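Local structure of CYTH domain-containing protein (Pyrococcus horikoshii, 2EEN) at residues Phe24-Gln36 with Ala48-Glu61. The protein is of unknown function but, as a CYTH-domain protein, probably acts on triphosphates or related phosphorylated substrates with the help of a divalent metal ion. Residues are numbered along the deposited sequence; the frame is centred on the assembly and turned at random.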
loop_
_atom_site.group_PDB
_atom_site.type_symbol
_atom_site.label_atom_id
_atom_site.label_comp_id
_atom_site.label_asym_id
_atom_site.label_seq_id
_atom_site.Cartn_x
_atom_site.Cartn_y
_atom_site.Cartn_z
ATOM N N PHE A 24 -5.633 1.771 32.285
ATOM C CA PHE A 24 -6.196 1.078 31.135
ATOM C C PHE A 24 -6.465 2.132 30.075
ATOM O O PHE A 24 -7.009 3.198 30.368
ATOM C CB PHE A 24 -7.507 0.377 31.518
ATOM C CG PHE A 24 -8.262 -0.196 30.345
ATOM C CD1 PHE A 24 -7.707 -1.206 29.562
ATOM C CD2 PHE A 24 -9.534 0.270 30.029
ATOM C CE1 PHE A 24 -8.407 -1.743 28.484
ATOM C CE2 PHE A 24 -10.244 -0.262 28.952
ATOM C CZ PHE A 24 -9.678 -1.271 28.178
ATOM N N MET A 25 -6.062 1.842 28.847
ATOM C CA MET A 25 -6.275 2.760 27.747
ATOM C C MET A 25 -7.499 2.293 26.976
ATOM O O MET A 25 -8.540 2.950 27.001
ATOM C CB MET A 25 -5.033 2.795 26.864
ATOM C CG MET A 25 -3.810 3.258 27.635
ATOM S SD MET A 25 -2.288 3.227 26.677
ATOM C CE MET A 25 -2.574 4.603 25.562
ATOM N N ARG A 26 -7.391 1.147 26.313
ATOM C CA ARG A 26 -8.530 0.615 25.578
ATOM C C ARG A 26 -8.284 -0.825 25.155
ATOM O O ARG A 26 -7.150 -1.302 25.171
ATOM C CB ARG A 26 -8.816 1.473 24.343
ATOM C CG ARG A 26 -7.826 1.295 23.209
ATOM C CD ARG A 26 -8.144 2.256 22.075
ATOM N NE ARG A 26 -7.307 2.016 20.904
ATOM C CZ ARG A 26 -7.214 2.848 19.873
ATOM N NH1 ARG A 26 -7.904 3.981 19.871
ATOM N NH2 ARG A 26 -6.438 2.544 18.844
ATOM N N LYS A 27 -9.361 -1.514 24.795
ATOM C CA LYS A 27 -9.271 -2.896 24.346
ATOM C C LYS A 27 -9.526 -2.917 22.853
ATOM O O LYS A 27 -10.406 -2.218 22.351
ATOM C CB LYS A 27 -10.307 -3.764 25.053
ATOM C CG LYS A 27 -10.286 -5.222 24.608
ATOM C CD LYS A 27 -11.217 -6.069 25.457
ATOM C CE LYS A 27 -11.153 -7.534 25.062
ATOM N NZ LYS A 27 -12.086 -8.349 25.894
ATOM N N GLU A 28 -8.760 -3.732 22.140
ATOM C CA GLU A 28 -8.912 -3.816 20.697
ATOM C C GLU A 28 -8.989 -5.267 20.256
ATOM O O GLU A 28 -8.454 -6.159 20.908
ATOM C CB GLU A 28 -7.712 -3.163 19.990
ATOM C CG GLU A 28 -7.354 -1.751 20.473
ATOM C CD GLU A 28 -6.090 -1.204 19.816
ATOM O OE1 GLU A 28 -5.276 -2.006 19.307
ATOM O OE2 GLU A 28 -5.893 0.031 19.822
ATOM N N ILE A 29 -9.705 -5.499 19.166
ATOM C CA ILE A 29 -9.765 -6.826 18.580
ATOM C C ILE A 29 -8.915 -6.662 17.327
ATOM O O ILE A 29 -9.054 -5.676 16.605
ATOM C CB ILE A 29 -11.192 -7.226 18.176
ATOM C CG1 ILE A 29 -11.999 -7.559 19.429
ATOM C CG2 ILE A 29 -11.151 -8.434 17.230
ATOM C CD1 ILE A 29 -13.486 -7.752 19.172
ATOM N N HIS A 30 -8.004 -7.601 17.100
ATOM C CA HIS A 30 -7.138 -7.560 15.931
ATOM C C HIS A 30 -7.338 -8.801 15.094
ATOM O O HIS A 30 -7.363 -9.922 15.606
ATOM C CB HIS A 30 -5.657 -7.517 16.311
ATOM C CG HIS A 30 -5.197 -6.203 16.858
ATOM N ND1 HIS A 30 -3.877 -5.954 17.165
ATOM C CD2 HIS A 30 -5.874 -5.067 17.148
ATOM C CE1 HIS A 30 -3.759 -4.719 17.619
ATOM N NE2 HIS A 30 -4.955 -4.159 17.619
ATOM N N GLU A 31 -7.480 -8.584 13.797
ATOM C CA GLU A 31 -7.615 -9.670 12.845
ATOM C C GLU A 31 -6.546 -9.346 11.811
ATOM O O GLU A 31 -6.686 -8.405 11.034
ATOM C CB GLU A 31 -9.011 -9.671 12.230
ATOM C CG GLU A 31 -10.085 -10.118 13.213
ATOM C CD GLU A 31 -11.485 -9.753 12.764
ATOM O OE1 GLU A 31 -11.805 -9.960 11.575
ATOM O OE2 GLU A 31 -12.268 -9.270 13.604
ATOM N N ASP A 32 -5.460 -10.110 11.841
ATOM C CA ASP A 32 -4.351 -9.891 10.924
ATOM C C ASP A 32 -4.258 -10.945 9.854
ATOM O O ASP A 32 -4.455 -12.133 10.117
ATOM C CB ASP A 32 -3.013 -9.891 11.667
ATOM C CG ASP A 32 -2.921 -8.804 12.699
ATOM O OD1 ASP A 32 -3.484 -7.723 12.459
ATOM O OD2 ASP A 32 -2.268 -9.027 13.740
ATOM N N ILE A 33 -3.959 -10.506 8.640
ATOM C CA ILE A 33 -3.759 -11.443 7.555
ATOM C C ILE A 33 -2.308 -11.239 7.145
ATOM O O ILE A 33 -1.908 -10.128 6.785
ATOM C CB ILE A 33 -4.680 -11.171 6.340
ATOM C CG1 ILE A 33 -6.150 -11.404 6.712
ATOM C CG2 ILE A 33 -4.321 -12.120 5.214
ATOM C CD1 ILE A 33 -7.114 -11.303 5.565
ATOM N N TYR A 34 -1.513 -12.297 7.246
ATOM C CA TYR A 34 -0.112 -12.217 6.861
ATOM C C TYR A 34 0.062 -12.804 5.480
ATOM O O TYR A 34 -0.581 -13.796 5.133
ATOM C CB TYR A 34 0.765 -12.959 7.861
ATOM C CG TYR A 34 0.982 -12.182 9.125
ATOM C CD1 TYR A 34 2.038 -11.282 9.240
ATOM C CD2 TYR A 34 0.120 -12.336 10.208
ATOM C CE1 TYR A 34 2.230 -10.556 10.410
ATOM C CE2 TYR A 34 0.305 -11.611 11.382
ATOM C CZ TYR A 34 1.360 -10.726 11.473
ATOM O OH TYR A 34 1.532 -10.006 12.626
ATOM N N TYR A 35 0.947 -12.194 4.702
ATOM C CA TYR A 35 1.197 -12.600 3.328
ATOM C C TYR A 35 2.585 -13.115 3.037
ATOM O O TYR A 35 3.537 -12.826 3.756
ATOM C CB TYR A 35 0.944 -11.410 2.409
ATOM C CG TYR A 35 -0.476 -10.945 2.423
ATOM C CD1 TYR A 35 -0.904 -9.990 3.341
ATOM C CD2 TYR A 35 -1.409 -11.474 1.533
ATOM C CE1 TYR A 35 -2.226 -9.570 3.374
ATOM C CE2 TYR A 35 -2.729 -11.061 1.555
ATOM C CZ TYR A 35 -3.130 -10.110 2.476
ATOM O OH TYR A 35 -4.435 -9.691 2.494
ATOM N N GLN A 36 2.684 -13.888 1.960
ATOM C CA GLN A 36 3.958 -14.401 1.495
ATOM C C GLN A 36 4.263 -13.584 0.256
ATOM O O GLN A 36 3.356 -13.196 -0.480
ATOM C CB GLN A 36 3.859 -15.879 1.121
ATOM C CG GLN A 36 5.115 -16.447 0.463
ATOM C CD GLN A 36 6.369 -16.308 1.321
ATOM O OE1 GLN A 36 6.889 -15.206 1.517
ATOM N NE2 GLN A 36 6.861 -17.434 1.837
ATOM N N ALA A 48 7.929 -9.434 6.824
ATOM C CA ALA A 48 6.508 -9.706 6.968
ATOM C C ALA A 48 5.695 -8.596 6.321
ATOM O O ALA A 48 6.133 -7.447 6.242
ATOM C CB ALA A 48 6.129 -9.833 8.447
ATOM N N LEU A 49 4.523 -8.959 5.822
ATOM C CA LEU A 49 3.620 -7.989 5.229
ATOM C C LEU A 49 2.265 -8.405 5.757
ATOM O O LEU A 49 1.863 -9.564 5.630
ATOM C CB LEU A 49 3.638 -8.056 3.703
ATOM C CG LEU A 49 2.717 -7.000 3.084
ATOM C CD1 LEU A 49 3.250 -5.583 3.389
ATOM C CD2 LEU A 49 2.638 -7.221 1.586
ATOM N N ARG A 50 1.560 -7.461 6.357
ATOM C CA ARG A 50 0.286 -7.789 6.962
ATOM C C ARG A 50 -0.775 -6.723 6.822
ATOM O O ARG A 50 -0.473 -5.538 6.704
ATOM C CB ARG A 50 0.546 -8.063 8.450
ATOM C CG ARG A 50 -0.589 -7.789 9.422
ATOM C CD ARG A 50 -0.044 -7.690 10.857
ATOM N NE ARG A 50 0.275 -6.315 11.251
ATOM C CZ ARG A 50 1.121 -5.990 12.225
ATOM N NH1 ARG A 50 1.749 -6.939 12.902
ATOM N NH2 ARG A 50 1.330 -4.716 12.535
ATOM N N ILE A 51 -2.026 -7.160 6.776
ATOM C CA ILE A 51 -3.125 -6.214 6.782
ATOM C C ILE A 51 -3.802 -6.507 8.103
ATOM O O ILE A 51 -4.181 -7.650 8.381
ATOM C CB ILE A 51 -4.124 -6.421 5.643
ATOM C CG1 ILE A 51 -3.541 -5.836 4.357
ATOM C CG2 ILE A 51 -5.437 -5.715 5.981
ATOM C CD1 ILE A 51 -4.377 -6.069 3.131
ATOM N N ARG A 52 -3.920 -5.475 8.930
ATOM C CA ARG A 52 -4.545 -5.605 10.232
ATOM C C ARG A 52 -5.844 -4.843 10.319
ATOM O O ARG A 52 -5.924 -3.686 9.912
ATOM C CB ARG A 52 -3.625 -5.078 11.329
ATOM C CG ARG A 52 -4.365 -4.746 12.620
ATOM C CD ARG A 52 -3.384 -4.434 13.726
ATOM N NE ARG A 52 -2.555 -5.600 14.010
ATOM C CZ ARG A 52 -1.499 -5.594 14.815
ATOM N NH1 ARG A 52 -1.125 -4.476 15.427
ATOM N NH2 ARG A 52 -0.823 -6.716 15.013
ATOM N N ILE A 53 -6.864 -5.509 10.846
ATOM C CA ILE A 53 -8.151 -4.871 11.067
ATOM C C ILE A 53 -8.222 -4.750 12.580
ATOM O O ILE A 53 -8.147 -5.749 13.296
ATOM C CB ILE A 53 -9.322 -5.724 10.549
ATOM C CG1 ILE A 53 -9.201 -5.905 9.032
ATOM C CG2 ILE A 53 -10.645 -5.041 10.893
ATOM C CD1 ILE A 53 -10.274 -6.795 8.424
ATOM N N LYS A 54 -8.335 -3.516 13.056
ATOM C CA LYS A 54 -8.382 -3.225 14.480
ATOM C C LYS A 54 -9.779 -2.727 14.836
ATOM O O LYS A 54 -10.278 -1.779 14.232
ATOM C CB LYS A 54 -7.331 -2.155 14.793
ATOM C CG LYS A 54 -7.124 -1.832 16.259
ATOM C CD LYS A 54 -6.086 -0.721 16.407
ATOM C CE LYS A 54 -4.732 -1.137 15.844
ATOM N NZ LYS A 54 -3.742 -0.017 15.866
ATOM N N ARG A 55 -10.408 -3.376 15.808
ATOM C CA ARG A 55 -11.746 -2.999 16.235
ATOM C C ARG A 55 -11.753 -2.566 17.703
ATOM O O ARG A 55 -11.262 -3.286 18.574
ATOM C CB ARG A 55 -12.706 -4.176 16.049
ATOM C CG ARG A 55 -12.645 -4.844 14.676
ATOM C CD ARG A 55 -13.622 -6.009 14.595
ATOM N NE ARG A 55 -13.422 -6.849 13.411
ATOM C CZ ARG A 55 -13.755 -6.506 12.171
ATOM N NH1 ARG A 55 -14.315 -5.328 11.923
ATOM N NH2 ARG A 55 -13.530 -7.350 11.172
ATOM N N PHE A 56 -12.311 -1.389 17.971
ATOM C CA PHE A 56 -12.398 -0.868 19.331
ATOM C C PHE A 56 -13.479 0.206 19.390
ATOM O O PHE A 56 -13.690 0.925 18.422
ATOM C CB PHE A 56 -11.050 -0.277 19.760
ATOM C CG PHE A 56 -10.559 0.825 18.869
ATOM C CD1 PHE A 56 -10.953 2.143 19.079
ATOM C CD2 PHE A 56 -9.726 0.541 17.795
ATOM C CE1 PHE A 56 -10.528 3.155 18.228
ATOM C CE2 PHE A 56 -9.297 1.546 16.939
ATOM C CZ PHE A 56 -9.697 2.856 17.156
ATOM N N ASN A 57 -14.174 0.289 20.519
ATOM C CA ASN A 57 -15.230 1.286 20.707
ATOM C C ASN A 57 -16.179 1.534 19.527
ATOM O O ASN A 57 -16.550 2.681 19.261
ATOM C CB ASN A 57 -14.603 2.612 21.108
ATOM C CG ASN A 57 -14.284 2.677 22.573
ATOM O OD1 ASN A 57 -13.421 1.955 23.069
ATOM N ND2 ASN A 57 -14.990 3.545 23.285
ATOM N N GLY A 58 -16.575 0.473 18.831
ATOM C CA GLY A 58 -17.478 0.626 17.700
ATOM C C GLY A 58 -16.761 1.075 16.443
ATOM O O GLY A 58 -17.367 1.207 15.377
ATOM N N HIS A 59 -15.457 1.300 16.569
ATOM C CA HIS A 59 -14.635 1.747 15.453
ATOM C C HIS A 59 -13.872 0.593 14.814
ATOM O O HIS A 59 -13.659 -0.447 15.431
ATOM C CB HIS A 59 -13.618 2.787 15.927
ATOM C CG HIS A 59 -14.220 3.944 16.654
ATOM N ND1 HIS A 59 -15.134 4.798 16.073
ATOM C CD2 HIS A 59 -14.028 4.404 17.915
ATOM C CE1 HIS A 59 -15.475 5.733 16.943
ATOM N NE2 HIS A 59 -14.818 5.516 18.067
ATOM N N ASN A 60 -13.458 0.799 13.569
ATOM C CA ASN A 60 -12.683 -0.182 12.825
ATOM C C ASN A 60 -11.567 0.571 12.109
ATOM O O ASN A 60 -11.833 1.520 11.373
ATOM C CB ASN A 60 -13.547 -0.892 11.776
ATOM C CG ASN A 60 -14.598 -1.793 12.390
ATOM O OD1 ASN A 60 -14.279 -2.799 13.026
ATOM N ND2 ASN A 60 -15.863 -1.437 12.201
ATOM N N GLU A 61 -10.324 0.168 12.345
ATOM C CA GLU A 61 -9.183 0.789 11.678
ATOM C C GLU A 61 -8.459 -0.333 10.958
ATOM O O GLU A 61 -8.426 -1.463 11.437
ATOM C CB GLU A 61 -8.229 1.444 12.675
ATOM C CG GLU A 61 -8.804 2.627 13.437
ATOM C CD GLU A 61 -7.741 3.360 14.240
ATOM O OE1 GLU A 61 -6.910 2.688 14.888
ATOM O OE2 GLU A 61 -7.741 4.608 14.228
HETATM O O HOH W 1 -12.952 -1.302 22.748
HETATM O O HOH W 2 -6.850 -8.418 8.223
HETATM O O HOH W 3 3.941 -11.840 6.293
#
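Arg52 and Asp32 face each other in a non-hydrogen-bonded pair of two antiparallel strands, and the arginine can be followed outward from there as an example of how alternation sorts side chains in a sheet. Its CB and CG pass Asp32 OD1 so closely that the place of that oxygen is doubtful; CD then settles over the His30 ring, a CH-pi contact 3.9 Å from the centroid. A bend at chi3 (-63°) turns the guanidinium alongside the aspartate, where NH2 donates to Asp32 OD2 over 3.0 Å, on the syn side but 28° out of the carboxylate plane; the bond from NE to OD1 is less sure. His30 ND1 lies over the centre of the guanidinium, whose opposite face rests against that of Arg50. Arg50 in turn lays CB over the Tyr34 ring and sends NH1 in its own plane to Tyr34 OH, 3.1 Å away. Strands 23-36 and 48-56 are neighbours in the antiparallel sheet of the CYTH domain, whose relatives form a triphosphate tunnel; the inward-facing arginines and lysines here, with Lys109 and Lys113 of the adjoining strand 102-117, are consistent with a site for such an anion. Glu28 links His30 to Arg26: OE1 accepts from His30 NE2 at 2.8 Å, and OE2 takes both NE and NH2 of Arg26, which fixes that guanidinium for stacking on Phe56 with planes 20° apart and centres 3.6 Å apart. On the other face Glu31 meets Arg55 side-on, Arg55 NE reaching OE2 at 2.7 Å from above the carboxylate plane and NH2 reaching OE1. Farther along that face Ile33 and Ile51 join the backbone ladder, Ile33 N donating to Ile51 O at 2.9 Å, and they pack against Phe93 and Leu96, respectively, of helix 89-98.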